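Local coordinates for protein STN1 (Saccharomyces cerevisiae, PDB 3KEY) that helps regulate telomere length and protect chromosome ends, limiting telomerase loading through its interaction with CDC13, and is represented here by its C-terminal double winged helix-turn-helix part, at residues S104-K108 with L109-T113; V136-F139 with K140-K144. All blocks are in the same frame, centred on the assembly; numbering follows the deposited sequence.

Contact 1: residues S104-K108 with L109-T113; sequences SVLMK and LQCYT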
ATOM      1  N   SER A 104      -7.699  12.239  -9.917  1.00 34.84           N
ATOM      2  CA  SER A 104      -8.767  12.556 -10.852  1.00 37.61           C
ATOM      3  C   SER A 104      -8.925  14.068 -11.078  1.00 36.43           C
ATOM      4  O   SER A 104      -8.992  14.523 -12.223  1.00 36.70           O
ATOM      5  CB  SER A 104     -10.088  11.953 -10.357  1.00 38.07           C
ATOM      6  OG  SER A 104     -11.159  12.324 -11.208  1.00 44.89           O
ATOM      7  N   VAL A 105      -8.977  14.842 -10.000  1.00 35.10           N
ATOM      8  CA  VAL A 105      -9.129  16.284 -10.145  1.00 36.21           C
ATOM      9  C   VAL A 105      -7.887  16.935 -10.766  1.00 34.63           C
ATOM     10  O   VAL A 105      -8.012  17.839 -11.598  1.00 33.39           O
ATOM     11  CB  VAL A 105      -9.450  16.978  -8.790  1.00 37.39           C
ATOM     12  CG1 VAL A 105      -8.277  16.863  -7.833  1.00 40.01           C
ATOM     13  CG2 VAL A 105      -9.777  18.443  -9.033  1.00 40.46           C
ATOM     14  N   LEU A 106      -6.696  16.476 -10.382  1.00 31.35           N
ATOM     15  CA  LEU A 106      -5.464  17.037 -10.943  1.00 32.55           C
ATOM     16  C   LEU A 106      -5.436  16.856 -12.461  1.00 32.33           C
ATOM     17  O   LEU A 106      -5.057  17.770 -13.196  1.00 33.15           O
ATOM     18  CB  LEU A 106      -4.222  16.381 -10.318  1.00 30.71           C
ATOM     19  CG  LEU A 106      -3.901  16.799  -8.874  1.00 32.29           C
ATOM     20  CD1 LEU A 106      -2.705  16.002  -8.344  1.00 31.72           C
ATOM     21  CD2 LEU A 106      -3.610  18.306  -8.832  1.00 30.86           C
ATOM     22  N   MET A 107      -5.840  15.681 -12.925  1.00 31.70           N
ATOM     23  CA  MET A 107      -5.870  15.407 -14.351  1.00 33.96           C
ATOM     24  C   MET A 107      -6.903  16.287 -15.060  1.00 34.71           C
ATOM     25  O   MET A 107      -6.631  16.819 -16.132  1.00 35.26           O
ATOM     26  CB  MET A 107      -6.180  13.930 -14.602  1.00 35.06           C
ATOM     27  CG  MET A 107      -5.060  12.988 -14.192  1.00 38.28           C
ATOM     28  SD  MET A 107      -5.414  11.285 -14.674  1.00 43.19           S
ATOM     29  CE  MET A 107      -4.735  11.268 -16.285  1.00 46.31           C
ATOM     30  N   LYS A 108      -8.078  16.445 -14.456  1.00 35.45           N
ATOM     31  CA  LYS A 108      -9.140  17.263 -15.041  1.00 35.15           C
ATOM     32  C   LYS A 108      -8.753  18.736 -15.157  1.00 35.65           C
ATOM     33  O   LYS A 108      -9.317  19.466 -15.966  1.00 34.30           O
ATOM     34  CB  LYS A 108     -10.426  17.130 -14.222  1.00 35.02           C
ATOM     35  CG  LYS A 108     -11.128  15.784 -14.385  1.00 34.22           C
ATOM     36  CD  LYS A 108     -12.246  15.633 -13.378  1.00 34.84           C
ATOM     37  CE  LYS A 108     -12.875  14.259 -13.454  1.00 37.05           C
ATOM     38  NZ  LYS A 108     -14.006  14.157 -12.491  1.00 37.08           N
ATOM     39  N   LEU A 109      -7.791  19.165 -14.347  1.00 35.68           N
ATOM     40  CA  LEU A 109      -7.314  20.541 -14.374  1.00 35.53           C
ATOM     41  C   LEU A 109      -6.018  20.619 -15.169  1.00 35.77           C
ATOM     42  O   LEU A 109      -5.417  21.687 -15.298  1.00 35.67           O
ATOM     43  CB  LEU A 109      -7.063  21.039 -12.946  1.00 38.06           C
ATOM     44  CG  LEU A 109      -8.306  21.233 -12.070  1.00 40.59           C
ATOM     45  CD1 LEU A 109      -7.884  21.453 -10.630  1.00 41.89           C
ATOM     46  CD2 LEU A 109      -9.116  22.417 -12.586  1.00 43.69           C
ATOM     47  N   GLN A 110      -5.592  19.473 -15.691  1.00 34.56           N
ATOM     48  CA  GLN A 110      -4.358  19.372 -16.456  1.00 33.47           C
ATOM     49  C   GLN A 110      -3.176  19.959 -15.682  1.00 33.95           C
ATOM     50  O   GLN A 110      -2.382  20.741 -16.223  1.00 32.87           O
ATOM     51  CB  GLN A 110      -4.500  20.067 -17.818  1.00 34.77           C
ATOM     52  CG  GLN A 110      -3.557  19.487 -18.875  1.00 37.67           C
ATOM     53  CD  GLN A 110      -3.831  19.997 -20.290  1.00 39.98           C
ATOM     54  OE1 GLN A 110      -4.958  20.363 -20.631  1.00 38.15           O
ATOM     55  NE2 GLN A 110      -2.796  19.994 -21.125  1.00 38.28           N
ATOM     56  N   CYS A 111      -3.077  19.585 -14.409  1.00 31.15           N
ATOM     57  CA  CYS A 111      -1.979  20.023 -13.548  1.00 32.67           C
ATOM     58  C   CYS A 111      -0.795  19.080 -13.785  1.00 33.60           C
ATOM     59  O   CYS A 111      -0.968  17.854 -13.782  1.00 30.94           O
ATOM     60  CB  CYS A 111      -2.385  19.945 -12.069  1.00 34.98           C
ATOM     61  SG  CYS A 111      -0.996  20.241 -10.890  1.00 38.61           S
ATOM     62  N   TYR A 112       0.396  19.644 -13.985  1.00 32.34           N
ATOM     63  CA  TYR A 112       1.596  18.838 -14.225  1.00 32.45           C
ATOM     64  C   TYR A 112       2.386  18.513 -12.956  1.00 33.93           C
ATOM     65  O   TYR A 112       3.112  17.511 -12.901  1.00 33.03           O
ATOM     66  CB  TYR A 112       2.539  19.552 -15.200  1.00 32.84           C
ATOM     67  CG  TYR A 112       1.912  19.863 -16.530  1.00 33.76           C
ATOM     68  CD1 TYR A 112       1.268  21.080 -16.747  1.00 33.69           C
ATOM     69  CD2 TYR A 112       1.928  18.927 -17.563  1.00 34.06           C
ATOM     70  CE1 TYR A 112       0.654  21.360 -17.963  1.00 34.19           C
ATOM     71  CE2 TYR A 112       1.314  19.197 -18.788  1.00 34.19           C
ATOM     72  CZ  TYR A 112       0.681  20.415 -18.977  1.00 33.87           C
ATOM     73  OH  TYR A 112       0.081  20.700 -20.180  1.00 36.64           O
ATOM     74  N   THR A 113       2.254  19.365 -11.946  1.00 34.45           N
ATOM     75  CA  THR A 113       2.973  19.192 -10.684  1.00 36.55           C
ATOM     76  C   THR A 113       2.114  19.691  -9.530  1.00 36.64           C
ATOM     77  O   THR A 113       1.680  20.844  -9.523  1.00 36.84           O
ATOM     78  CB  THR A 113       4.300  19.996 -10.686  1.00 37.83           C
ATOM     79  OG1 THR A 113       5.084  19.624 -11.822  1.00 43.22           O
ATOM     80  CG2 THR A 113       5.104  19.710  -9.423  1.00 39.03           C
TER
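Leu-106 and Cys-111 meet where helix 90-108 runs out and the chain turns toward strand 113-117. The CD2 methyl of Leu-106 lies 3.8 Å from Cys-111 CB and equally close to the sulfur, which is turned opposite the backbone N of its own residue (chi1 172°) and beside the carbonyl carbon. The Leu-106 carbonyl faces the same cysteine: Cys-111 N donates to Leu-106 O at 2.9 Å in an almost straight bond. Gln-110 N bonds to Met-107 O, arriving from above the carbonyl plane. With Gln-110 at positive phi (53°), these two bonds close a Schellman motif that ends the helix. Across the last turn, Val-105 and Leu-109 lie side by side and point the same way, Val-105 CG2 3.9 Å from Leu-109 CD1; Leu-109 CG rests 3.4 Å from Val-105 O. From within the cap the Gln-110 side chain reaches on along the chain, NE2 donating to Tyr-112 OH at 3.1 Å in a bent bond, the hydroxyl out of the amide plane. Strand 173-180 flanks the turn: Leu-106 packs on Leu-176, the Tyr-112 ring meets Tyr-180 edge-to-face, and Tyr-180 OH bonds to Cys-111 O, joining the helix end to the sheet of the second winged domain.

Contact 2: residues V136-F139 with K140-K144; sequences VDVF and KECLK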
ATOM      1  N   VAL A 136       3.077   7.343  -0.428  1.00 32.01           N
ATOM      2  CA  VAL A 136       3.757   7.139  -1.700  1.00 33.94           C
ATOM      3  C   VAL A 136       3.298   5.825  -2.341  1.00 33.35           C
ATOM      4  O   VAL A 136       2.983   5.787  -3.523  1.00 33.56           O
ATOM      5  CB  VAL A 136       5.299   7.093  -1.521  1.00 34.69           C
ATOM      6  CG1 VAL A 136       5.965   6.570  -2.791  1.00 34.11           C
ATOM      7  CG2 VAL A 136       5.823   8.485  -1.183  1.00 32.94           C
ATOM      8  N   ASP A 137       3.247   4.744  -1.570  1.00 34.48           N
ATOM      9  CA  ASP A 137       2.834   3.481  -2.168  1.00 35.34           C
ATOM     10  C   ASP A 137       1.376   3.494  -2.609  1.00 33.96           C
ATOM     11  O   ASP A 137       1.030   2.874  -3.608  1.00 32.19           O
ATOM     12  CB  ASP A 137       3.125   2.302  -1.227  1.00 37.21           C
ATOM     13  CG  ASP A 137       4.626   2.052  -1.065  1.00 44.36           C
ATOM     14  OD1 ASP A 137       5.388   2.443  -1.981  1.00 45.46           O
ATOM     15  OD2 ASP A 137       5.049   1.469  -0.043  1.00 45.66           O
ATOM     16  N   VAL A 138       0.518   4.211  -1.892  1.00 31.62           N
ATOM     17  CA  VAL A 138      -0.876   4.263  -2.310  1.00 32.02           C
ATOM     18  C   VAL A 138      -0.986   5.014  -3.646  1.00 31.49           C
ATOM     19  O   VAL A 138      -1.647   4.544  -4.579  1.00 31.39           O
ATOM     20  CB  VAL A 138      -1.771   4.941  -1.237  1.00 31.79           C
ATOM     21  CG1 VAL A 138      -3.192   5.137  -1.783  1.00 31.12           C
ATOM     22  CG2 VAL A 138      -1.814   4.065   0.014  1.00 29.96           C
ATOM     23  N   PHE A 139      -0.320   6.161  -3.747  1.00 30.90           N
ATOM     24  CA  PHE A 139      -0.368   6.937  -4.985  1.00 32.11           C
ATOM     25  C   PHE A 139       0.279   6.208  -6.165  1.00 32.46           C
ATOM     26  O   PHE A 139      -0.225   6.288  -7.286  1.00 32.81           O
ATOM     27  CB  PHE A 139       0.257   8.330  -4.790  1.00 31.12           C
ATOM     28  CG  PHE A 139      -0.715   9.351  -4.236  1.00 30.76           C
ATOM     29  CD1 PHE A 139      -0.949   9.441  -2.867  1.00 31.26           C
ATOM     30  CD2 PHE A 139      -1.442  10.176  -5.096  1.00 29.83           C
ATOM     31  CE1 PHE A 139      -1.896  10.337  -2.357  1.00 33.19           C
ATOM     32  CE2 PHE A 139      -2.391  11.075  -4.604  1.00 30.72           C
ATOM     33  CZ  PHE A 139      -2.621  11.156  -3.230  1.00 33.26           C
ATOM     34  N   LYS A 140       1.374   5.485  -5.922  1.00 31.75           N
ATOM     35  CA  LYS A 140       2.010   4.732  -7.002  1.00 32.84           C
ATOM     36  C   LYS A 140       1.019   3.724  -7.603  1.00 33.18           C
ATOM     37  O   LYS A 140       0.882   3.625  -8.828  1.00 32.64           O
ATOM     38  CB  LYS A 140       3.258   3.995  -6.496  1.00 32.95           C
ATOM     39  CG  LYS A 140       4.500   4.878  -6.389  1.00 37.34           C
ATOM     40  CD  LYS A 140       5.726   4.097  -5.916  1.00 42.07           C
ATOM     41  CE  LYS A 140       6.989   4.964  -5.974  1.00 43.97           C
ATOM     42  NZ  LYS A 140       8.189   4.220  -5.473  1.00 48.59           N
ATOM     43  N   GLU A 141       0.332   2.977  -6.742  1.00 33.19           N
ATOM     44  CA  GLU A 141      -0.647   1.995  -7.199  1.00 36.12           C
ATOM     45  C   GLU A 141      -1.810   2.638  -7.966  1.00 35.25           C
ATOM     46  O   GLU A 141      -2.232   2.130  -9.005  1.00 36.91           O
ATOM     47  CB  GLU A 141      -1.203   1.201  -6.018  1.00 36.98           C
ATOM     48  CG  GLU A 141      -0.697  -0.214  -5.951  1.00 45.61           C
ATOM     49  CD  GLU A 141      -0.698  -0.892  -7.317  1.00 46.30           C
ATOM     50  OE1 GLU A 141      -1.775  -1.016  -7.962  1.00 50.52           O
ATOM     51  OE2 GLU A 141       0.390  -1.298  -7.746  1.00 46.88           O
ATOM     52  N   CYS A 142      -2.339   3.739  -7.446  1.00 33.52           N
ATOM     53  CA  CYS A 142      -3.433   4.424  -8.124  1.00 33.02           C
ATOM     54  C   CYS A 142      -2.972   4.970  -9.473  1.00 32.48           C
ATOM     55  O   CYS A 142      -3.672   4.833 -10.473  1.00 32.35           O
ATOM     56  CB  CYS A 142      -3.967   5.566  -7.265  1.00 32.32           C
ATOM     57  SG  CYS A 142      -4.793   4.993  -5.781  1.00 38.51           S
ATOM     58  N   LEU A 143      -1.793   5.584  -9.501  1.00 31.14           N
ATOM     59  CA  LEU A 143      -1.274   6.139 -10.747  1.00 33.61           C
ATOM     60  C   LEU A 143      -1.038   5.034 -11.768  1.00 33.50           C
ATOM     61  O   LEU A 143      -1.290   5.214 -12.961  1.00 34.47           O
ATOM     62  CB  LEU A 143       0.016   6.931 -10.479  1.00 30.78           C
ATOM     63  CG  LEU A 143      -0.249   8.286  -9.802  1.00 31.79           C
ATOM     64  CD1 LEU A 143       1.032   8.902  -9.251  1.00 31.70           C
ATOM     65  CD2 LEU A 143      -0.898   9.224 -10.828  1.00 32.58           C
ATOM     66  N   LYS A 144      -0.573   3.885 -11.291  1.00 34.74           N
ATOM     67  CA  LYS A 144      -0.323   2.736 -12.159  1.00 38.78           C
ATOM     68  C   LYS A 144      -1.654   2.323 -12.809  1.00 39.16           C
ATOM     69  O   LYS A 144      -1.726   2.092 -14.019  1.00 37.29           O
ATOM     70  CB  LYS A 144       0.259   1.592 -11.319  1.00 40.56           C
ATOM     71  CG  LYS A 144       0.689   0.345 -12.075  1.00 48.65           C
ATOM     72  CD  LYS A 144       1.429  -0.623 -11.125  1.00 51.98           C
ATOM     73  CE  LYS A 144       1.776  -1.947 -11.811  1.00 56.00           C
ATOM     74  NZ  LYS A 144       2.607  -2.868 -10.963  1.00 55.38           N
TER
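Val-136 and Lys-140, one turn apart on helix 132-149, lie alongside each other and point the same way. The lysine chain leaves CB beside its own backbone N (chi1 -80°) and then runs fully extended, which carries Lys-140 CE to 3.7 Å from Val-136 CG1. This is the looser side: the lysine touches Trp-157 and Ile-159 of strand 154-161, an outer strand of the sheet, yet the residue as a whole is exposed. Although its ammonium and the Asp-137 carboxylate carry opposite charges, Lys-140 NZ and Asp-137 OD1 stay 4.8 Å apart, without contact. The carboxylate has its salt bridge with Lys-7 of helix 6-16, through OD2.

Four successive backbone bonds, from the amides of residues 140 to 143 to the carbonyls four residues earlier, are the regular i to i+4 bonds of an alpha helix. The helix belongs to the second winged helix-turn-helix domain, where it packs against helix 90-108 and the three-stranded antiparallel sheet. Asp-137 on Ser-8, Glu-141 on Met-11 and Leu-12, and the Lys-7 bridge join it to the first.

The tight side is the buried one. Phe-139 sends its ring outward from the helix onto Ala-99, Ile-159, Ile-174 and Leu-176, so that one aromatic group touches helix 90-108 and two strands. Leu-143, its CG 3.2 Å from Phe-139 O, packs on Ile-103, Trp-157 and Leu-178. Val-138 and Cys-142 are buried too, but touch each other distantly, Val-138 CG1 4.3 Å from Cys-142 SG; the cysteine also packs on Phe-96 and Ile-103.

In the fold
Both contacts belong to the second winged helix-turn-helix domain and are local, one ending a helix and the other running through the body of one. Contact 1 lies at the surface, its centre about 22 Å from that of the chain; contact 2 is buried, its centre about 8 Å away. The helix that stops at contact 1 packs against contact 2 further back along its length, and Leu-176 touches Leu-106 in one and Phe-139 in the other. Capping bonds, a small apolar patch and a glutamine-tyrosine bond mark 104-113; at 136-144 a regular helical ladder carries apolar side chains into the domain interior and an aspartate toward the first domain. Their centres are about 15 Å apart, without direct touch.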